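Local coordinates for protein AvrL567-D (Melampsora lini, PDB 2QVT) that is an avirulence protein of the flax rust fungus whose recognition by matching flax resistance proteins probably triggers plant defence, at residues Phe82-Ala87 / Ile144-Lys149; Val55-Asp60 / Pro67-Ile72. One frame throughout, in Å; residues are numbered along the deposited sequence.

Contacts 1 and 2 each join two antiparallel strands, and each belongs to a different sheet. Contact 1 lies in the middle of a four-stranded sheet; contact 2 is a hairpin in a three-stranded one. Their centres are about 13 Å apart, and the two sheets pack face to face as a beta sandwich. The core between them is apolar. The ring atom CE2 of Phe-82 lies 3.4 Å from CZ3 of Trp-71. Leu-146 CD1 is 3.7 Å from Val-55 CG2, and Val-84 CG1 is 3.9 Å from Phe-69 CZ. Ile-144 CD1 reaches Val-57 CG1 at 3.9 Å. Strand 67-71 is followed in the chain by strand 81-86.

Contact 1 (Phe82-Ala87 / Ile144-Lys149); sequences FCVHIA and IKLVPK
Phe-82 lies against Pro-148 at one end of this strand pair. Its ring presents CD1 to the proline backbone, 3.7 Å from CA of Pro-148, and CE1 to the pyrrolidine ring, 4.0 Å from CG of Pro-148. The proline meets the phenyl ring obliquely. The methylene CB of Phe-82 also touches CD2 of Leu-146. CG of Phe-82 is anti to its carbonyl carbon (chi1 -56°), which brings the CD1-CE1 side of the ring to the proline.

His-85 works on the other face. Its imidazole takes CG2 of Val-147 over one ring face, 3.9 Å from the ring centroid and 16° off the normal, a CH-pi contact. That methyl is offset toward the rim of the ring. Cys-83, His-85, Lys-145 and Val-147 line one face, which is partly exposed. Phe-82, Val-84, Ile-86, Ile-144 and Leu-146 line the buried face.

The two strands are the central pair of a four-stranded antiparallel sheet, one half of a beta sandwich. Strand 98-104 continues the sheet beside strand 81-86, and strand 39-42 lies beyond strand 141-148. Strands 55-59 and 67-71 of the other sheet pack on the buried face.

Two hydrogen-bonded pairs hold the backbones. Cys-83 N gives to Val-147 O at 2.9 Å, and Val-147 N returns to Cys-83 O at 2.7 Å. His-85 and Lys-145 exchange a second pair of bonds. His-85 N lies almost in line with the C=O of Lys-145, but this bond is bent at the hydrogen (142°).

At the far end, CG2 of Ile-144 fits against CG1 of Ile-86 at 4.0 Å. The CG1 branch of Ile-144 stands between its own N and carbonyl carbon, and its tip leads away from Ile-86.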
ATOM      1  N   PHE A  82      -6.177  10.205   0.374  1.00 25.26           N
ATOM      2  CA  PHE A  82      -6.218   9.041   1.216  1.00 25.30           C
ATOM      3  C   PHE A  82      -4.793   8.831   1.634  1.00 25.45           C
ATOM      4  O   PHE A  82      -3.888   8.897   0.811  1.00 26.17           O
ATOM      5  CB  PHE A  82      -6.758   7.772   0.498  1.00 23.46           C
ATOM      6  CG  PHE A  82      -8.116   7.954  -0.114  1.00 23.66           C
ATOM      7  CD1 PHE A  82      -9.246   7.408   0.478  1.00 22.01           C
ATOM      8  CD2 PHE A  82      -8.268   8.685  -1.291  1.00 23.89           C
ATOM      9  CE1 PHE A  82     -10.535   7.618  -0.098  1.00 22.26           C
ATOM     10  CE2 PHE A  82      -9.552   8.888  -1.877  1.00 24.05           C
ATOM     11  CZ  PHE A  82     -10.672   8.375  -1.265  1.00 19.54           C
ATOM     12  N   CYS A  83      -4.638   8.548   2.925  1.00 25.26           N
ATOM     13  CA  CYS A  83      -3.416   8.052   3.496  1.00 25.20           C
ATOM     14  C   CYS A  83      -3.369   6.552   3.283  1.00 24.30           C
ATOM     15  O   CYS A  83      -4.381   5.854   3.423  1.00 23.50           O
ATOM     16  CB  CYS A  83      -3.438   8.363   4.981  1.00 26.30           C
ATOM     17  SG  CYS A  83      -1.827   8.750   5.641  1.00 27.45           S
ATOM     18  N   VAL A  84      -2.213   6.061   2.866  1.00 23.78           N
ATOM     19  CA  VAL A  84      -2.014   4.625   2.727  1.00 23.38           C
ATOM     20  C   VAL A  84      -1.308   4.180   3.998  1.00 22.80           C
ATOM     21  O   VAL A  84      -0.132   4.441   4.170  1.00 23.48           O
ATOM     22  CB  VAL A  84      -1.118   4.236   1.536  1.00 23.14           C
ATOM     23  CG1 VAL A  84      -1.046   2.697   1.432  1.00 22.81           C
ATOM     24  CG2 VAL A  84      -1.627   4.862   0.243  1.00 23.72           C
ATOM     25  N   HIS A  85      -2.051   3.549   4.888  1.00 21.67           N
ATOM     26  CA  HIS A  85      -1.504   2.995   6.109  1.00 21.41           C
ATOM     27  C   HIS A  85      -0.928   1.591   5.867  1.00 21.48           C
ATOM     28  O   HIS A  85      -1.432   0.808   5.050  1.00 20.24           O
ATOM     29  CB  HIS A  85      -2.608   2.926   7.200  1.00 21.20           C
ATOM     30  CG  HIS A  85      -2.855   4.223   7.917  1.00 21.42           C
ATOM     31  ND1 HIS A  85      -2.461   5.452   7.417  1.00 24.86           N
ATOM     32  CD2 HIS A  85      -3.459   4.481   9.094  1.00 22.06           C
ATOM     33  CE1 HIS A  85      -2.814   6.413   8.254  1.00 22.50           C
ATOM     34  NE2 HIS A  85      -3.414   5.847   9.284  1.00 27.82           N
ATOM     35  N   ILE A  86       0.125   1.287   6.618  1.00 20.96           N
ATOM     36  CA  ILE A  86       0.770   0.021   6.561  1.00 20.10           C
ATOM     37  C   ILE A  86       1.089  -0.411   7.993  1.00 20.67           C
ATOM     38  O   ILE A  86       1.577   0.386   8.796  1.00 20.39           O
ATOM     39  CB  ILE A  86       2.084   0.086   5.678  1.00 21.48           C
ATOM     40  CG1 ILE A  86       2.680  -1.320   5.493  1.00 20.55           C
ATOM     41  CG2 ILE A  86       3.118   1.178   6.238  1.00 19.99           C
ATOM     42  CD1 ILE A  86       3.747  -1.430   4.334  1.00 16.60           C
ATOM     43  N   ALA A  87       0.823  -1.685   8.280  1.00 19.44           N
ATOM     44  CA  ALA A  87       1.221  -2.330   9.493  1.00 19.34           C
ATOM     45  C   ALA A  87       2.711  -2.745   9.576  1.00 19.57           C
ATOM     46  O   ALA A  87       3.363  -3.095   8.575  1.00 18.48           O
ATOM     47  CB  ALA A  87       0.276  -3.588   9.732  1.00 18.90           C
ATOM     48  N   ILE A 144      -1.925  -3.321   4.058  1.00 20.47           N
ATOM     49  CA  ILE A 144      -2.138  -1.924   3.632  1.00 20.95           C
ATOM     50  C   ILE A 144      -3.627  -1.632   3.584  1.00 21.14           C
ATOM     51  O   ILE A 144      -4.438  -2.543   3.402  1.00 21.09           O
ATOM     52  CB  ILE A 144      -1.404  -1.590   2.260  1.00 21.28           C
ATOM     53  CG1 ILE A 144      -1.817  -2.584   1.159  1.00 21.24           C
ATOM     54  CG2 ILE A 144       0.142  -1.606   2.454  1.00 19.00           C
ATOM     55  CD1 ILE A 144      -1.284  -2.259  -0.257  1.00 20.22           C
ATOM     56  N   LYS A 145      -3.989  -0.378   3.819  1.00 22.23           N
ATOM     57  CA  LYS A 145      -5.379   0.087   3.697  1.00 23.15           C
ATOM     58  C   LYS A 145      -5.348   1.578   3.475  1.00 23.41           C
ATOM     59  O   LYS A 145      -4.355   2.242   3.804  1.00 23.76           O
ATOM     60  CB  LYS A 145      -6.200  -0.239   4.950  1.00 23.51           C
ATOM     61  CG  LYS A 145      -5.759   0.513   6.202  1.00 25.24           C
ATOM     62  CD  LYS A 145      -6.454   0.012   7.478  1.00 25.03           C
ATOM     63  CE  LYS A 145      -5.890   0.700   8.682  1.00 28.59           C
ATOM     64  NZ  LYS A 145      -6.370   0.011   9.925  1.00 32.36           N
ATOM     65  N   LEU A 146      -6.416   2.082   2.873  1.00 23.81           N
ATOM     66  CA  LEU A 146      -6.634   3.492   2.589  1.00 25.43           C
ATOM     67  C   LEU A 146      -7.387   4.128   3.725  1.00 25.48           C
ATOM     68  O   LEU A 146      -8.383   3.559   4.201  1.00 25.31           O
ATOM     69  CB  LEU A 146      -7.573   3.628   1.390  1.00 26.16           C
ATOM     70  CG  LEU A 146      -7.005   3.261   0.026  1.00 28.36           C
ATOM     71  CD1 LEU A 146      -8.101   3.603  -0.996  1.00 28.91           C
ATOM     72  CD2 LEU A 146      -5.694   4.009  -0.268  1.00 29.37           C
ATOM     73  N   VAL A 147      -6.952   5.317   4.136  1.00 25.69           N
ATOM     74  CA  VAL A 147      -7.659   6.044   5.170  1.00 26.08           C
ATOM     75  C   VAL A 147      -7.992   7.411   4.607  1.00 26.54           C
ATOM     76  O   VAL A 147      -7.089   8.211   4.372  1.00 25.32           O
ATOM     77  CB  VAL A 147      -6.880   6.125   6.519  1.00 26.61           C
ATOM     78  CG1 VAL A 147      -7.575   7.046   7.497  1.00 26.46           C
ATOM     79  CG2 VAL A 147      -6.705   4.721   7.160  1.00 28.18           C
ATOM     80  N   PRO A 148      -9.299   7.661   4.350  1.00 27.31           N
ATOM     81  CA  PRO A 148      -9.714   8.957   3.823  1.00 29.24           C
ATOM     82  C   PRO A 148      -9.170  10.138   4.627  1.00 31.28           C
ATOM     83  O   PRO A 148      -9.050  10.058   5.866  1.00 31.53           O
ATOM     84  CB  PRO A 148     -11.256   8.883   3.849  1.00 29.30           C
ATOM     85  CG  PRO A 148     -11.572   7.383   3.732  1.00 27.24           C
ATOM     86  CD  PRO A 148     -10.424   6.718   4.493  1.00 26.76           C
ATOM     87  N   LYS A 149      -8.801  11.192   3.901  1.00 34.03           N
ATOM     88  CA  LYS A 149      -8.344  12.472   4.476  1.00 37.24           C
ATOM     89  C   LYS A 149      -9.328  13.624   4.169  1.00 38.75           C
ATOM     90  O   LYS A 149     -10.494  13.642   4.666  1.00 39.24           O
ATOM     91  CB  LYS A 149      -6.967  12.826   3.939  1.00 38.12           C
ATOM     92  CG  LYS A 149      -5.857  11.959   4.531  1.00 40.25           C
ATOM     93  CD  LYS A 149      -4.485  12.503   4.196  1.00 46.31           C
ATOM     94  CE  LYS A 149      -3.998  13.545   5.236  1.00 49.01           C
ATOM     95  NZ  LYS A 149      -2.469  13.579   5.244  1.00 51.89           N
TER

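Contact 2 (Val55-Asp60 / Pro67-Ile72); sequences VNVKWD and PLFKWI
Val-55 and Val-57 both touch CD1 of Phe-69, and here the hairpin is tightly packed. CG1 of Val-55 comes to the ring edge, near its plane, 3.7 Å from CD1 of Phe-69. CG2 of Val-57 reaches the same CD1 of Phe-69 obliquely at 3.8 Å. The other branch of Val-57, CG1, is anti to the backbone N (chi1 -175°) and lies 3.7 Å from CB of Pro-67. Val-55 uses its CG2 on Trp-71, 3.8 Å from CE3 of that indole, and the two side chains cross at about a right angle. These residues are buried. Val-103 and Leu-100 of strand 98-104 close over Phe-69 and Pro-67.

The opposite face is looser and partly exposed. Leu-68 is its main apolar piece. Its CD1 lies 3.8 Å from CA of Asp-60, at the hairpin turn. The carboxylate of Asp-60 is held within that turn, bonded to Thr-65 OG1 and Met-66 N. Asn-56 crosses Ile-72 with its flat amide, OD1 lying 3.8 Å from CG1 of Ile-72. The polar partner of OD1 is Thr-50 OG1, in strand 48-51. The NZ atoms of Lys-58 and Lys-70 are 6.9 Å apart, not in contact. Lys-58 makes a cation-pi contact with Trp-111, which Lys-70 also touches.

Between the faces, four backbone bonds bind the strands. The bond from Leu-68 N to Lys-58 O is the straightest, with 172° at its hydrogen. The two faces make the hairpin amphipathic: hydrocarbon and aromatic rings face the sandwich core, while the outer face is mixed, with Leu-68 beside two probably charged lysines and the Asn-56 amide.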
ATOM      1  N   VAL A  55      -8.997   1.959  -5.230  1.00 23.70           N
ATOM      2  CA  VAL A  55      -7.585   2.076  -5.565  1.00 22.86           C
ATOM      3  C   VAL A  55      -6.999   0.681  -5.841  1.00 22.65           C
ATOM      4  O   VAL A  55      -6.957  -0.177  -4.968  1.00 22.02           O
ATOM      5  CB  VAL A  55      -6.787   2.858  -4.424  1.00 22.92           C
ATOM      6  CG1 VAL A  55      -5.276   2.638  -4.528  1.00 23.03           C
ATOM      7  CG2 VAL A  55      -7.079   4.371  -4.459  1.00 22.09           C
ATOM      8  N   ASN A  56      -6.560   0.461  -7.076  1.00 22.45           N
ATOM      9  CA  ASN A  56      -5.866  -0.756  -7.426  1.00 22.97           C
ATOM     10  C   ASN A  56      -4.432  -0.620  -7.038  1.00 22.83           C
ATOM     11  O   ASN A  56      -3.878   0.521  -7.078  1.00 23.51           O
ATOM     12  CB  ASN A  56      -5.939  -1.011  -8.919  1.00 24.06           C
ATOM     13  CG  ASN A  56      -7.184  -1.810  -9.323  1.00 27.68           C
ATOM     14  OD1 ASN A  56      -8.034  -2.200  -8.480  1.00 27.20           O
ATOM     15  ND2 ASN A  56      -7.308  -2.031 -10.628  1.00 30.32           N
ATOM     16  N   VAL A  57      -3.830  -1.758  -6.656  1.00 21.38           N
ATOM     17  CA  VAL A  57      -2.417  -1.807  -6.192  1.00 20.00           C
ATOM     18  C   VAL A  57      -1.665  -2.880  -6.983  1.00 20.54           C
ATOM     19  O   VAL A  57      -2.231  -3.869  -7.306  1.00 21.71           O
ATOM     20  CB  VAL A  57      -2.336  -2.099  -4.667  1.00 19.35           C
ATOM     21  CG1 VAL A  57      -0.896  -2.042  -4.111  1.00 15.50           C
ATOM     22  CG2 VAL A  57      -3.307  -1.182  -3.870  1.00 16.11           C
ATOM     23  N   LYS A  58      -0.419  -2.626  -7.359  1.00 20.67           N
ATOM     24  CA  LYS A  58       0.452  -3.629  -7.926  1.00 21.63           C
ATOM     25  C   LYS A  58       1.883  -3.329  -7.464  1.00 21.38           C
ATOM     26  O   LYS A  58       2.159  -2.278  -6.881  1.00 20.72           O
ATOM     27  CB  LYS A  58       0.345  -3.653  -9.479  1.00 21.55           C
ATOM     28  CG  LYS A  58       0.891  -2.424 -10.188  1.00 23.50           C
ATOM     29  CD  LYS A  58       1.134  -2.760 -11.663  1.00 23.71           C
ATOM     30  CE  LYS A  58       1.769  -1.644 -12.385  1.00 27.71           C
ATOM     31  NZ  LYS A  58       1.692  -2.033 -13.847  1.00 35.11           N
ATOM     32  N   TRP A  59       2.791  -4.262  -7.705  1.00 21.85           N
ATOM     33  CA  TRP A  59       4.221  -4.043  -7.407  1.00 22.20           C
ATOM     34  C   TRP A  59       4.888  -3.191  -8.513  1.00 23.83           C
ATOM     35  O   TRP A  59       4.517  -3.277  -9.670  1.00 24.28           O
ATOM     36  CB  TRP A  59       4.918  -5.413  -7.273  1.00 22.10           C
ATOM     37  CG  TRP A  59       4.625  -6.076  -5.979  1.00 21.85           C
ATOM     38  CD1 TRP A  59       3.934  -7.244  -5.758  1.00 22.27           C
ATOM     39  CD2 TRP A  59       4.954  -5.555  -4.688  1.00 21.80           C
ATOM     40  NE1 TRP A  59       3.872  -7.492  -4.400  1.00 23.18           N
ATOM     41  CE2 TRP A  59       4.501  -6.465  -3.737  1.00 23.48           C
ATOM     42  CE3 TRP A  59       5.622  -4.405  -4.252  1.00 22.69           C
ATOM     43  CZ2 TRP A  59       4.681  -6.245  -2.371  1.00 23.40           C
ATOM     44  CZ3 TRP A  59       5.799  -4.199  -2.923  1.00 23.43           C
ATOM     45  CH2 TRP A  59       5.324  -5.112  -1.991  1.00 24.20           C
ATOM     46  N   ASP A  60       5.871  -2.379  -8.147  1.00 25.51           N
ATOM     47  CA  ASP A  60       6.658  -1.619  -9.129  1.00 26.45           C
ATOM     48  C   ASP A  60       7.386  -2.492 -10.131  1.00 27.46           C
ATOM     49  O   ASP A  60       7.370  -2.231 -11.325  1.00 28.01           O
ATOM     50  CB  ASP A  60       7.618  -0.617  -8.446  1.00 24.35           C
ATOM     51  CG  ASP A  60       8.574  -1.260  -7.470  1.00 26.85           C
ATOM     52  OD1 ASP A  60       8.340  -2.408  -6.966  1.00 24.86           O
ATOM     53  OD2 ASP A  60       9.599  -0.574  -7.165  1.00 25.56           O
ATOM     54  N   PRO A  67       4.825  -0.704  -3.517  1.00 23.03           N
ATOM     55  CA  PRO A  67       3.601  -0.829  -4.290  1.00 21.92           C
ATOM     56  C   PRO A  67       3.363   0.416  -5.123  1.00 21.40           C
ATOM     57  O   PRO A  67       3.857   1.519  -4.796  1.00 21.57           O
ATOM     58  CB  PRO A  67       2.524  -0.945  -3.206  1.00 21.45           C
ATOM     59  CG  PRO A  67       3.088  -0.054  -2.061  1.00 23.83           C
ATOM     60  CD  PRO A  67       4.594  -0.242  -2.129  1.00 21.70           C
ATOM     61  N   LEU A  68       2.587   0.241  -6.184  1.00 21.49           N
ATOM     62  CA  LEU A  68       2.069   1.349  -7.006  1.00 20.98           C
ATOM     63  C   LEU A  68       0.518   1.380  -6.926  1.00 21.02           C
ATOM     64  O   LEU A  68      -0.133   0.367  -6.660  1.00 19.79           O
ATOM     65  CB  LEU A  68       2.551   1.209  -8.458  1.00 21.71           C
ATOM     66  CG  LEU A  68       4.080   1.144  -8.745  1.00 23.51           C
ATOM     67  CD1 LEU A  68       4.303   1.099 -10.275  1.00 25.26           C
ATOM     68  CD2 LEU A  68       4.944   2.277  -8.094  1.00 19.17           C
ATOM     69  N   PHE A  69      -0.045   2.541  -7.194  1.00 20.69           N
ATOM     70  CA  PHE A  69      -1.436   2.808  -6.955  1.00 21.39           C
ATOM     71  C   PHE A  69      -2.059   3.430  -8.194  1.00 21.98           C
ATOM     72  O   PHE A  69      -1.400   4.195  -8.918  1.00 22.73           O
ATOM     73  CB  PHE A  69      -1.561   3.743  -5.763  1.00 20.17           C
ATOM     74  CG  PHE A  69      -0.963   3.169  -4.525  1.00 23.53           C
ATOM     75  CD1 PHE A  69      -1.690   2.244  -3.742  1.00 20.12           C
ATOM     76  CD2 PHE A  69       0.339   3.499  -4.144  1.00 23.36           C
ATOM     77  CE1 PHE A  69      -1.149   1.706  -2.625  1.00 18.96           C
ATOM     78  CE2 PHE A  69       0.887   2.940  -2.996  1.00 21.62           C
ATOM     79  CZ  PHE A  69       0.135   2.029  -2.248  1.00 20.87           C
ATOM     80  N   LYS A  70      -3.312   3.061  -8.442  1.00 22.54           N
ATOM     81  CA  LYS A  70      -4.104   3.703  -9.444  1.00 23.73           C
ATOM     82  C   LYS A  70      -5.543   3.879  -8.971  1.00 24.19           C
ATOM     83  O   LYS A  70      -6.210   2.886  -8.608  1.00 24.97           O
ATOM     84  CB  LYS A  70      -4.089   2.892 -10.751  1.00 24.90           C
ATOM     85  CG  LYS A  70      -4.780   3.615 -11.926  1.00 26.52           C
ATOM     86  CD  LYS A  70      -4.789   2.754 -13.153  1.00 30.67           C
ATOM     87  CE  LYS A  70      -3.506   2.828 -13.871  1.00 31.92           C
ATOM     88  NZ  LYS A  70      -3.634   2.140 -15.206  1.00 35.03           N
ATOM     89  N   TRP A  71      -6.029   5.111  -9.017  1.00 23.12           N
ATOM     90  CA  TRP A  71      -7.463   5.378  -8.820  1.00 24.65           C
ATOM     91  C   TRP A  71      -8.394   4.687  -9.833  1.00 24.56           C
ATOM     92  O   TRP A  71      -8.342   4.966 -11.015  1.00 23.96           O
ATOM     93  CB  TRP A  71      -7.750   6.905  -8.830  1.00 23.74           C
ATOM     94  CG  TRP A  71      -9.213   7.256  -8.490  1.00 24.24           C
ATOM     95  CD1 TRP A  71     -10.217   7.572  -9.385  1.00 24.21           C
ATOM     96  CD2 TRP A  71      -9.814   7.281  -7.193  1.00 20.48           C
ATOM     97  NE1 TRP A  71     -11.382   7.835  -8.708  1.00 23.00           N
ATOM     98  CE2 TRP A  71     -11.167   7.671  -7.367  1.00 23.04           C
ATOM     99  CE3 TRP A  71      -9.331   7.059  -5.890  1.00 22.40           C
ATOM    100  CZ2 TRP A  71     -12.061   7.810  -6.289  1.00 22.35           C
ATOM    101  CZ3 TRP A  71     -10.214   7.212  -4.818  1.00 23.10           C
ATOM    102  CH2 TRP A  71     -11.566   7.572  -5.029  1.00 23.54           C
ATOM    103  N   ILE A  72      -9.306   3.849  -9.343  1.00 26.45           N
ATOM    104  CA  ILE A  72     -10.297   3.223 -10.234  1.00 28.12           C
ATOM    105  C   ILE A  72     -11.714   3.554  -9.806  1.00 30.36           C
ATOM    106  O   ILE A  72     -12.642   2.898 -10.267  1.00 31.28           O
ATOM    107  CB  ILE A  72     -10.105   1.662 -10.417  1.00 27.62           C
ATOM    108  CG1 ILE A  72     -10.066   0.898  -9.080  1.00 26.30           C
ATOM    109  CG2 ILE A  72      -8.812   1.391 -11.233  1.00 26.00           C
ATOM    110  CD1 ILE A  72     -11.380   0.784  -8.284  1.00 24.59           C
TER